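Fibronectin type III domain-containing protein (Simiduia agarivorans, PDB 6P2K) is a family 74 glycoside hydrolase that probably cleaves xyloglucan or related beta-glucans, this chain being its tandem seven-bladed beta-propeller part. Local coordinates at residues A2-N10 / I734-M743; L55-V63 / F74-H82. All coordinates share one frame; numbering follows the deposited sequence.

Contact 1: A2-N10 / I734-M743; sequences AATVWQPLN and ITDDLHFSGM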
loop_
_atom_site.group_PDB
_atom_site.type_symbol
_atom_site.label_atom_id
_atom_site.label_comp_id
_atom_site.label_asym_id
_atom_site.label_seq_id
_atom_site.Cartn_x
_atom_site.Cartn_y
_atom_site.Cartn_z
ATOM N N ALA B 2 0.728 55.107 6.994
ATOM C CA ALA B 2 -0.180 54.450 7.927
ATOM C C ALA B 2 0.001 52.934 7.891
ATOM O O ALA B 2 0.997 52.433 7.372
ATOM C CB ALA B 2 -1.621 54.819 7.612
ATOM N N ALA B 3 -0.969 52.209 8.446
ATOM C CA ALA B 3 -0.905 50.758 8.524
ATOM C C ALA B 3 -2.286 50.174 8.265
ATOM O O ALA B 3 -3.279 50.896 8.137
ATOM C CB ALA B 3 -0.373 50.290 9.885
ATOM N N THR B 4 -2.340 48.847 8.195
ATOM C CA THR B 4 -3.575 48.117 7.954
ATOM C C THR B 4 -4.031 47.412 9.225
ATOM O O THR B 4 -3.216 46.985 10.048
ATOM C CB THR B 4 -3.401 47.085 6.837
ATOM O OG1 THR B 4 -2.751 45.919 7.361
ATOM C CG2 THR B 4 -2.567 47.658 5.701
ATOM N N VAL B 5 -5.349 47.298 9.377
ATOM C CA VAL B 5 -5.964 46.598 10.503
ATOM C C VAL B 5 -6.648 45.315 10.042
ATOM O O VAL B 5 -6.302 44.220 10.489
ATOM C CB VAL B 5 -6.948 47.514 11.262
ATOM C CG1 VAL B 5 -7.269 46.925 12.625
ATOM C CG2 VAL B 5 -6.366 48.912 11.399
ATOM N N TRP B 6 -7.627 45.430 9.149
ATOM C CA TRP B 6 -8.291 44.260 8.595
ATOM C C TRP B 6 -7.404 43.613 7.539
ATOM O O TRP B 6 -6.851 44.298 6.673
ATOM C CB TRP B 6 -9.643 44.646 8.001
ATOM C CG TRP B 6 -10.697 44.856 9.045
ATOM C CD1 TRP B 6 -11.038 46.033 9.642
ATOM C CD2 TRP B 6 -11.543 43.854 9.618
ATOM N NE1 TRP B 6 -12.046 45.827 10.552
ATOM C CE2 TRP B 6 -12.374 44.496 10.556
ATOM C CE3 TRP B 6 -11.680 42.475 9.429
ATOM C CZ2 TRP B 6 -13.329 43.808 11.299
ATOM C CZ3 TRP B 6 -12.627 41.794 10.171
ATOM C CH2 TRP B 6 -13.438 42.461 11.093
ATOM N N GLN B 7 -7.275 42.292 7.613
ATOM C CA GLN B 7 -6.329 41.544 6.798
ATOM C C GLN B 7 -7.088 40.635 5.844
ATOM O O GLN B 7 -7.808 39.732 6.305
ATOM C CB GLN B 7 -5.398 40.726 7.695
ATOM C CG GLN B 7 -4.317 39.956 6.963
ATOM C CD GLN B 7 -3.242 39.444 7.910
ATOM O OE1 GLN B 7 -3.479 39.288 9.111
ATOM N NE2 GLN B 7 -2.054 39.185 7.375
ATOM N N PRO B 8 -6.967 40.823 4.532
ATOM C CA PRO B 8 -7.684 39.961 3.589
ATOM C C PRO B 8 -7.007 38.610 3.429
ATOM O O PRO B 8 -5.781 38.491 3.467
ATOM C CB PRO B 8 -7.632 40.755 2.279
ATOM C CG PRO B 8 -6.362 41.531 2.375
ATOM C CD PRO B 8 -6.177 41.862 3.847
ATOM N N LEU B 9 -7.838 37.580 3.239
ATOM C CA LEU B 9 -7.380 36.198 3.058
ATOM C C LEU B 9 -8.165 35.616 1.883
ATOM O O LEU B 9 -9.186 34.954 2.077
ATOM C CB LEU B 9 -7.576 35.379 4.348
ATOM C CG LEU B 9 -6.944 35.928 5.632
ATOM C CD1 LEU B 9 -7.482 35.193 6.852
ATOM C CD2 LEU B 9 -5.424 35.839 5.579
ATOM N N ASN B 10 -7.689 35.865 0.662
ATOM C CA ASN B 10 -8.492 35.598 -0.523
ATOM C C ASN B 10 -7.609 35.204 -1.696
ATOM O O ASN B 10 -6.450 35.629 -1.771
ATOM C CB ASN B 10 -9.339 36.823 -0.892
ATOM C CG ASN B 10 -10.394 37.120 0.144
ATOM O OD1 ASN B 10 -11.324 36.335 0.336
ATOM N ND2 ASN B 10 -10.254 38.252 0.830
ATOM N N ILE B 734 -15.135 49.048 15.351
ATOM C CA ILE B 734 -13.963 48.334 14.852
ATOM C C ILE B 734 -14.044 48.199 13.337
ATOM O O ILE B 734 -13.459 47.280 12.752
ATOM C CB ILE B 734 -13.811 46.956 15.525
ATOM C CG1 ILE B 734 -15.005 46.056 15.204
ATOM C CG2 ILE B 734 -13.639 47.111 17.028
ATOM C CD1 ILE B 734 -14.687 44.570 15.301
ATOM N N THR B 735 -14.763 49.118 12.689
ATOM C CA THR B 735 -14.819 49.110 11.229
ATOM C C THR B 735 -13.435 49.336 10.634
ATOM O O THR B 735 -13.005 48.597 9.739
ATOM C CB THR B 735 -15.800 50.173 10.730
ATOM O OG1 THR B 735 -17.054 50.019 11.405
ATOM C CG2 THR B 735 -16.020 50.030 9.227
ATOM N N ASP B 736 -12.721 50.349 11.129
ATOM C CA ASP B 736 -11.330 50.655 10.754
ATOM C C ASP B 736 -11.241 50.716 9.228
ATOM O O ASP B 736 -12.023 51.446 8.603
ATOM C CB ASP B 736 -10.395 49.654 11.424
ATOM C CG ASP B 736 -10.428 49.748 12.939
ATOM O OD1 ASP B 736 -10.501 50.877 13.466
ATOM O OD2 ASP B 736 -10.376 48.693 13.601
ATOM N N ASP B 737 -10.339 49.968 8.594
ATOM C CA ASP B 737 -10.132 50.046 7.155
ATOM C C ASP B 737 -10.960 49.027 6.370
ATOM O O ASP B 737 -10.663 48.785 5.195
ATOM C CB ASP B 737 -8.646 49.879 6.829
ATOM C CG ASP B 737 -8.040 48.641 7.465
ATOM O OD1 ASP B 737 -8.759 47.926 8.194
ATOM O OD2 ASP B 737 -6.841 48.381 7.234
ATOM N N LEU B 738 -11.986 48.434 6.979
ATOM C CA LEU B 738 -12.832 47.465 6.281
ATOM C C LEU B 738 -13.824 48.233 5.419
ATOM O O LEU B 738 -14.804 48.789 5.918
ATOM C CB LEU B 738 -13.543 46.545 7.264
ATOM C CG LEU B 738 -14.168 45.298 6.628
ATOM C CD1 LEU B 738 -13.100 44.430 5.966
ATOM C CD2 LEU B 738 -14.945 44.496 7.657
ATOM N N HIS B 739 -13.573 48.261 4.109
ATOM C CA HIS B 739 -14.347 49.127 3.231
ATOM C C HIS B 739 -15.676 48.490 2.838
ATOM O O HIS B 739 -16.690 49.188 2.718
ATOM C CB HIS B 739 -13.508 49.495 2.010
ATOM C CG HIS B 739 -12.306 50.330 2.337
ATOM N ND1 HIS B 739 -11.014 49.878 2.166
ATOM C CD2 HIS B 739 -12.202 51.586 2.834
ATOM C CE1 HIS B 739 -10.167 50.820 2.539
ATOM N NE2 HIS B 739 -10.862 51.867 2.947
ATOM N N PHE B 740 -15.701 47.178 2.650
ATOM C CA PHE B 740 -16.941 46.426 2.508
ATOM C C PHE B 740 -17.127 45.652 3.806
ATOM O O PHE B 740 -16.446 44.648 4.040
ATOM C CB PHE B 740 -16.892 45.501 1.295
ATOM C CG PHE B 740 -18.197 44.821 1.006
ATOM C CD1 PHE B 740 -18.510 43.615 1.605
ATOM C CD2 PHE B 740 -19.117 45.396 0.147
ATOM C CE1 PHE B 740 -19.714 42.989 1.348
ATOM C CE2 PHE B 740 -20.325 44.774 -0.113
ATOM C CZ PHE B 740 -20.622 43.567 0.487
ATOM N N SER B 741 -18.035 46.128 4.657
ATOM C CA SER B 741 -18.136 45.649 6.027
ATOM C C SER B 741 -19.392 44.835 6.305
ATOM O O SER B 741 -19.563 44.366 7.434
ATOM C CB SER B 741 -18.063 46.832 6.998
ATOM O OG SER B 741 -19.099 47.762 6.744
ATOM N N GLY B 742 -20.282 44.670 5.331
ATOM C CA GLY B 742 -21.365 43.717 5.502
ATOM C C GLY B 742 -20.813 42.314 5.677
ATOM O O GLY B 742 -19.808 41.945 5.067
ATOM N N MET B 743 -21.460 41.529 6.537
ATOM C CA MET B 743 -20.921 40.233 6.924
ATOM C C MET B 743 -21.993 39.155 6.884
ATOM O O MET B 743 -23.138 39.388 7.281
ATOM C CB MET B 743 -20.309 40.288 8.323
ATOM C CG MET B 743 -19.053 41.135 8.407
ATOM S SD MET B 743 -18.472 41.319 10.096
ATOM C CE MET B 743 -16.973 42.263 9.825
HETATM O O HOH W 1 -6.988 46.290 5.301
#
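D737 holds the incoming N-terminal chain with both carboxylate oxygens. OD2 of D737 accepts from the backbone N of V5 at 2.8 Å, and OD1 of D737 from the backbone N of W6 at 2.9 Å. The N-H...O angles, 171° and 169°, make both bonds nearly straight, yet the approaches differ: the W6 N-H uses the syn lone pair of OD1, whereas that of V5 meets OD2 on its syn side from well out of the carboxylate plane. With chi1 at 52°, CG of D737 sits between the backbone N and the carbonyl carbon, which carries the carboxylate to the two amides although CB does not point straight at them.

The type II' turn T735-L738 places D737 and L738 against V5 and W6, with I734 just before it and M743 after. NE1 of W6 bonds the backbone O of I734 at 3.0 Å, the acceptor lying in the ring plane. OD1 of D737 also lies at the indole edge, 3.3 Å from CD1 of W6. L738 covers a face: its CB makes a CH-pi contact 3.6 Å from the centroid of the five-membered ring, while its CD2 rides over the centre of the indole. M743 points back against the W6 side chain, its extended chain bringing CE to CH2 of W6 at 3.8 Å. CG1 of V5 rests 3.7 Å from OD2 of D736, an oxygen whose main partner is R769.

Strand 7-8 pairs with 765-770, giving the N-to-C-terminal strand closure, or velcro, known from beta-propellers. Two N-H dipoles probably stabilise the negative charge of D737, while a main-chain carbonyl satisfies the buried indole N-H; the entry of the closing strand is thus fixed by polar bonds and aromatic packing.

Contact 2: L55-V63 / F74-H82; sequences LVNNRVFAV and FVGTLYGLH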
loop_
_atom_site.group_PDB
_atom_site.type_symbol
_atom_site.label_atom_id
_atom_site.label_comp_id
_atom_site.label_asym_id
_atom_site.label_seq_id
_atom_site.Cartn_x
_atom_site.Cartn_y
_atom_site.Cartn_z
ATOM N N LEU B 55 -16.757 55.482 -2.869
ATOM C CA LEU B 55 -17.870 55.927 -3.691
ATOM C C LEU B 55 -19.170 55.861 -2.895
ATOM O O LEU B 55 -19.277 55.150 -1.893
ATOM C CB LEU B 55 -17.988 55.072 -4.956
ATOM C CG LEU B 55 -16.752 54.989 -5.847
ATOM C CD1 LEU B 55 -16.771 53.709 -6.657
ATOM C CD2 LEU B 55 -16.683 56.199 -6.765
ATOM N N VAL B 56 -20.164 56.625 -3.357
ATOM C CA VAL B 56 -21.483 56.571 -2.735
ATOM C C VAL B 56 -22.179 55.260 -3.074
ATOM O O VAL B 56 -22.988 54.751 -2.288
ATOM C CB VAL B 56 -22.323 57.791 -3.157
ATOM C CG1 VAL B 56 -23.595 57.885 -2.325
ATOM C CG2 VAL B 56 -21.506 59.068 -3.016
ATOM N N ASN B 57 -21.877 54.687 -4.238
ATOM C CA ASN B 57 -22.394 53.389 -4.640
ATOM C C ASN B 57 -21.279 52.627 -5.341
ATOM O O ASN B 57 -20.558 53.192 -6.167
ATOM C CB ASN B 57 -23.615 53.529 -5.555
ATOM C CG ASN B 57 -24.075 52.202 -6.115
ATOM O OD1 ASN B 57 -23.649 51.789 -7.193
ATOM N ND2 ASN B 57 -24.948 51.521 -5.381
ATOM N N ASN B 58 -21.138 51.345 -5.008
ATOM C CA ASN B 58 -19.969 50.574 -5.409
ATOM C C ASN B 58 -20.214 49.669 -6.612
ATOM O O ASN B 58 -19.311 48.918 -6.995
ATOM C CB ASN B 58 -19.462 49.746 -4.226
ATOM C CG ASN B 58 -18.705 50.587 -3.219
ATOM O OD1 ASN B 58 -18.055 51.571 -3.577
ATOM N ND2 ASN B 58 -18.787 50.209 -1.952
ATOM N N ARG B 59 -21.394 49.731 -7.223
ATOM C CA ARG B 59 -21.652 49.012 -8.472
ATOM C C ARG B 59 -21.177 49.896 -9.620
ATOM O O ARG B 59 -21.903 50.766 -10.105
ATOM C CB ARG B 59 -23.127 48.657 -8.597
ATOM C CG ARG B 59 -23.442 47.669 -9.713
ATOM C CD ARG B 59 -24.775 46.979 -9.479
ATOM N NE ARG B 59 -24.739 46.095 -8.316
ATOM C CZ ARG B 59 -24.468 44.794 -8.374
ATOM N NH1 ARG B 59 -24.208 44.220 -9.540
ATOM N NH2 ARG B 59 -24.459 44.065 -7.267
ATOM N N VAL B 60 -19.938 49.675 -10.058
ATOM C CA VAL B 60 -19.289 50.536 -11.041
ATOM C C VAL B 60 -19.489 49.958 -12.434
ATOM O O VAL B 60 -19.196 48.781 -12.677
ATOM C CB VAL B 60 -17.793 50.698 -10.727
ATOM C CG1 VAL B 60 -17.129 51.580 -11.773
ATOM C CG2 VAL B 60 -17.605 51.277 -9.337
ATOM N N PHE B 61 -19.974 50.794 -13.357
ATOM C CA PHE B 61 -20.203 50.384 -14.734
ATOM C C PHE B 61 -19.217 50.986 -15.725
ATOM O O PHE B 61 -19.130 50.490 -16.854
ATOM C CB PHE B 61 -21.629 50.752 -15.170
ATOM C CG PHE B 61 -22.701 49.963 -14.477
ATOM C CD1 PHE B 61 -22.655 48.580 -14.447
ATOM C CD2 PHE B 61 -23.759 50.606 -13.859
ATOM C CE1 PHE B 61 -23.643 47.853 -13.811
ATOM C CE2 PHE B 61 -24.748 49.883 -13.220
ATOM C CZ PHE B 61 -24.688 48.506 -13.196
ATOM N N ALA B 62 -18.478 52.028 -15.348
ATOM C CA ALA B 62 -17.577 52.681 -16.287
ATOM C C ALA B 62 -16.539 53.501 -15.534
ATOM O O ALA B 62 -16.821 54.068 -14.475
ATOM C CB ALA B 62 -18.343 53.580 -17.265
ATOM N N VAL B 63 -15.336 53.553 -16.101
ATOM C CA VAL B 63 -14.250 54.393 -15.610
ATOM C C VAL B 63 -13.578 55.040 -16.813
ATOM O O VAL B 63 -13.340 54.380 -17.830
ATOM C CB VAL B 63 -13.224 53.591 -14.777
ATOM C CG1 VAL B 63 -12.091 54.492 -14.309
ATOM C CG2 VAL B 63 -13.891 52.926 -13.587
ATOM N N PHE B 74 -13.364 59.946 -14.124
ATOM C CA PHE B 74 -14.810 59.831 -14.013
ATOM C C PHE B 74 -15.195 58.371 -13.812
ATOM O O PHE B 74 -14.645 57.477 -14.463
ATOM C CB PHE B 74 -15.504 60.396 -15.252
ATOM C CG PHE B 74 -15.321 61.874 -15.423
ATOM C CD1 PHE B 74 -16.183 62.769 -14.807
ATOM C CD2 PHE B 74 -14.282 62.373 -16.192
ATOM C CE1 PHE B 74 -16.014 64.136 -14.960
ATOM C CE2 PHE B 74 -14.109 63.736 -16.349
ATOM C CZ PHE B 74 -14.976 64.619 -15.732
ATOM N N VAL B 75 -16.139 58.142 -12.900
ATOM C CA VAL B 75 -16.595 56.806 -12.533
ATOM C C VAL B 75 -18.114 56.792 -12.595
ATOM O O VAL B 75 -18.776 57.528 -11.853
ATOM C CB VAL B 75 -16.114 56.398 -11.129
ATOM C CG1 VAL B 75 -16.672 55.034 -10.753
ATOM C CG2 VAL B 75 -14.595 56.399 -11.059
ATOM N N GLY B 76 -18.670 55.954 -13.472
ATOM C CA GLY B 76 -20.101 55.802 -13.591
ATOM C C GLY B 76 -20.589 54.626 -12.770
ATOM O O GLY B 76 -20.111 53.501 -12.935
ATOM N N THR B 77 -21.535 54.896 -11.873
ATOM C CA THR B 77 -22.087 53.886 -10.979
ATOM C C THR B 77 -23.603 53.820 -11.133
ATOM O O THR B 77 -24.218 54.587 -11.878
ATOM C CB THR B 77 -21.729 54.170 -9.517
ATOM O OG1 THR B 77 -22.483 55.295 -9.048
ATOM C CG2 THR B 77 -20.248 54.457 -9.371
ATOM N N LEU B 78 -24.200 52.882 -10.395
ATOM C CA LEU B 78 -25.646 52.706 -10.431
ATOM C C LEU B 78 -26.375 53.930 -9.894
ATOM O O LEU B 78 -27.531 54.171 -10.259
ATOM C CB LEU B 78 -26.031 51.457 -9.637
ATOM C CG LEU B 78 -27.496 51.015 -9.615
ATOM C CD1 LEU B 78 -27.992 50.710 -11.022
ATOM C CD2 LEU B 78 -27.676 49.810 -8.703
ATOM N N TYR B 79 -25.722 54.718 -9.039
ATOM C CA TYR B 79 -26.333 55.917 -8.482
ATOM C C TYR B 79 -25.830 57.202 -9.128
ATOM O O TYR B 79 -26.221 58.292 -8.699
ATOM C CB TYR B 79 -26.116 55.979 -6.968
ATOM C CG TYR B 79 -27.107 56.884 -6.261
ATOM C CD1 TYR B 79 -28.457 56.564 -6.216
ATOM C CD2 TYR B 79 -26.696 58.064 -5.654
ATOM C CE1 TYR B 79 -29.372 57.389 -5.578
ATOM C CE2 TYR B 79 -27.605 58.898 -5.013
ATOM C CZ TYR B 79 -28.941 58.554 -4.979
ATOM O OH TYR B 79 -29.850 59.371 -4.345
ATOM N N GLY B 80 -24.981 57.113 -10.144
ATOM C CA GLY B 80 -24.599 58.283 -10.901
ATOM C C GLY B 80 -23.100 58.431 -11.028
ATOM O O GLY B 80 -22.313 57.650 -10.497
ATOM N N LEU B 81 -22.714 59.477 -11.753
ATOM C CA LEU B 81 -21.311 59.745 -12.029
ATOM C C LEU B 81 -20.606 60.281 -10.788
ATOM O O LEU B 81 -21.174 61.058 -10.018
ATOM C CB LEU B 81 -21.199 60.751 -13.177
ATOM C CG LEU B 81 -19.910 60.862 -13.990
ATOM C CD1 LEU B 81 -19.671 59.601 -14.800
ATOM C CD2 LEU B 81 -19.999 62.073 -14.900
ATOM N N HIS B 82 -19.362 59.848 -10.595
ATOM C CA HIS B 82 -18.466 60.416 -9.601
ATOM C C HIS B 82 -17.288 61.069 -10.312
ATOM O O HIS B 82 -16.930 60.695 -11.431
ATOM C CB HIS B 82 -17.945 59.352 -8.621
ATOM C CG HIS B 82 -19.010 58.729 -7.773
ATOM N ND1 HIS B 82 -20.054 58.002 -8.303
ATOM C CD2 HIS B 82 -19.182 58.710 -6.430
ATOM C CE1 HIS B 82 -20.828 57.568 -7.324
ATOM N NE2 HIS B 82 -20.320 57.982 -6.177
#
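F61 and A62 together face G76 in a classic beta bulge, where strands 60-63 and 74-77 run antiparallel at 157°. The evidence is the shared acceptor: O of G76 takes N of F61 at 2.7 Å and N of A62 at 3.3 Å. G76 presents no side chain to A62, its hydrogen-bonded partner. On the V60, V63 and V75 face, CG1 of V60 meets CG1 of V75 at 3.6 Å.

Beyond the strand, L78 fits against the groove between R59 and F61, both alongside it: its CD2 meets CD of R59 at 4.1 Å and its CD1 the edge of the F61 ring, 4.0 Å from CE2, while its CB sits beside OD1 of N57. CG2 of T77 rests against O of N57 at 3.5 Å. At the neighbouring strand 80-82, L55 lays CD2 over a face of the H82 imidazole, 3.8 Å from the ring centroid, while N of V56 donates to NE2 of H82 at 3.1 Å, tilted 26° from the ring plane.

The hairpin forms the inner part of a propeller blade. V60, V63 and V75 pack on V39 of strand 39-42, F61 and F74 touch strand 102-108, and V56 and Y79 meet helix 681-684.

Overall arrangement
The beta sheets are consistent with two propellers of seven blades, contact 1 probably completing the last blade of the second and contact 2 lying in the second blade of the first. Contact 2 is nested in the loop that contact 1 closes; their centres are 22 Å apart and their nearest atoms about 5 Å, without touching. H739 of contact 1 bridges part of this gap by touching N54. R59 is second-shell: hydrogen-bonded to Q713 and salt-bridged to D124, its side chain is about 5 Å from the zinc held by Q16 and D124. Contact 1 is farther from a metal, M743 being about 12 Å from a zinc. A bound polyethylene glycol touches H739, and one lies about 10 Å from L55.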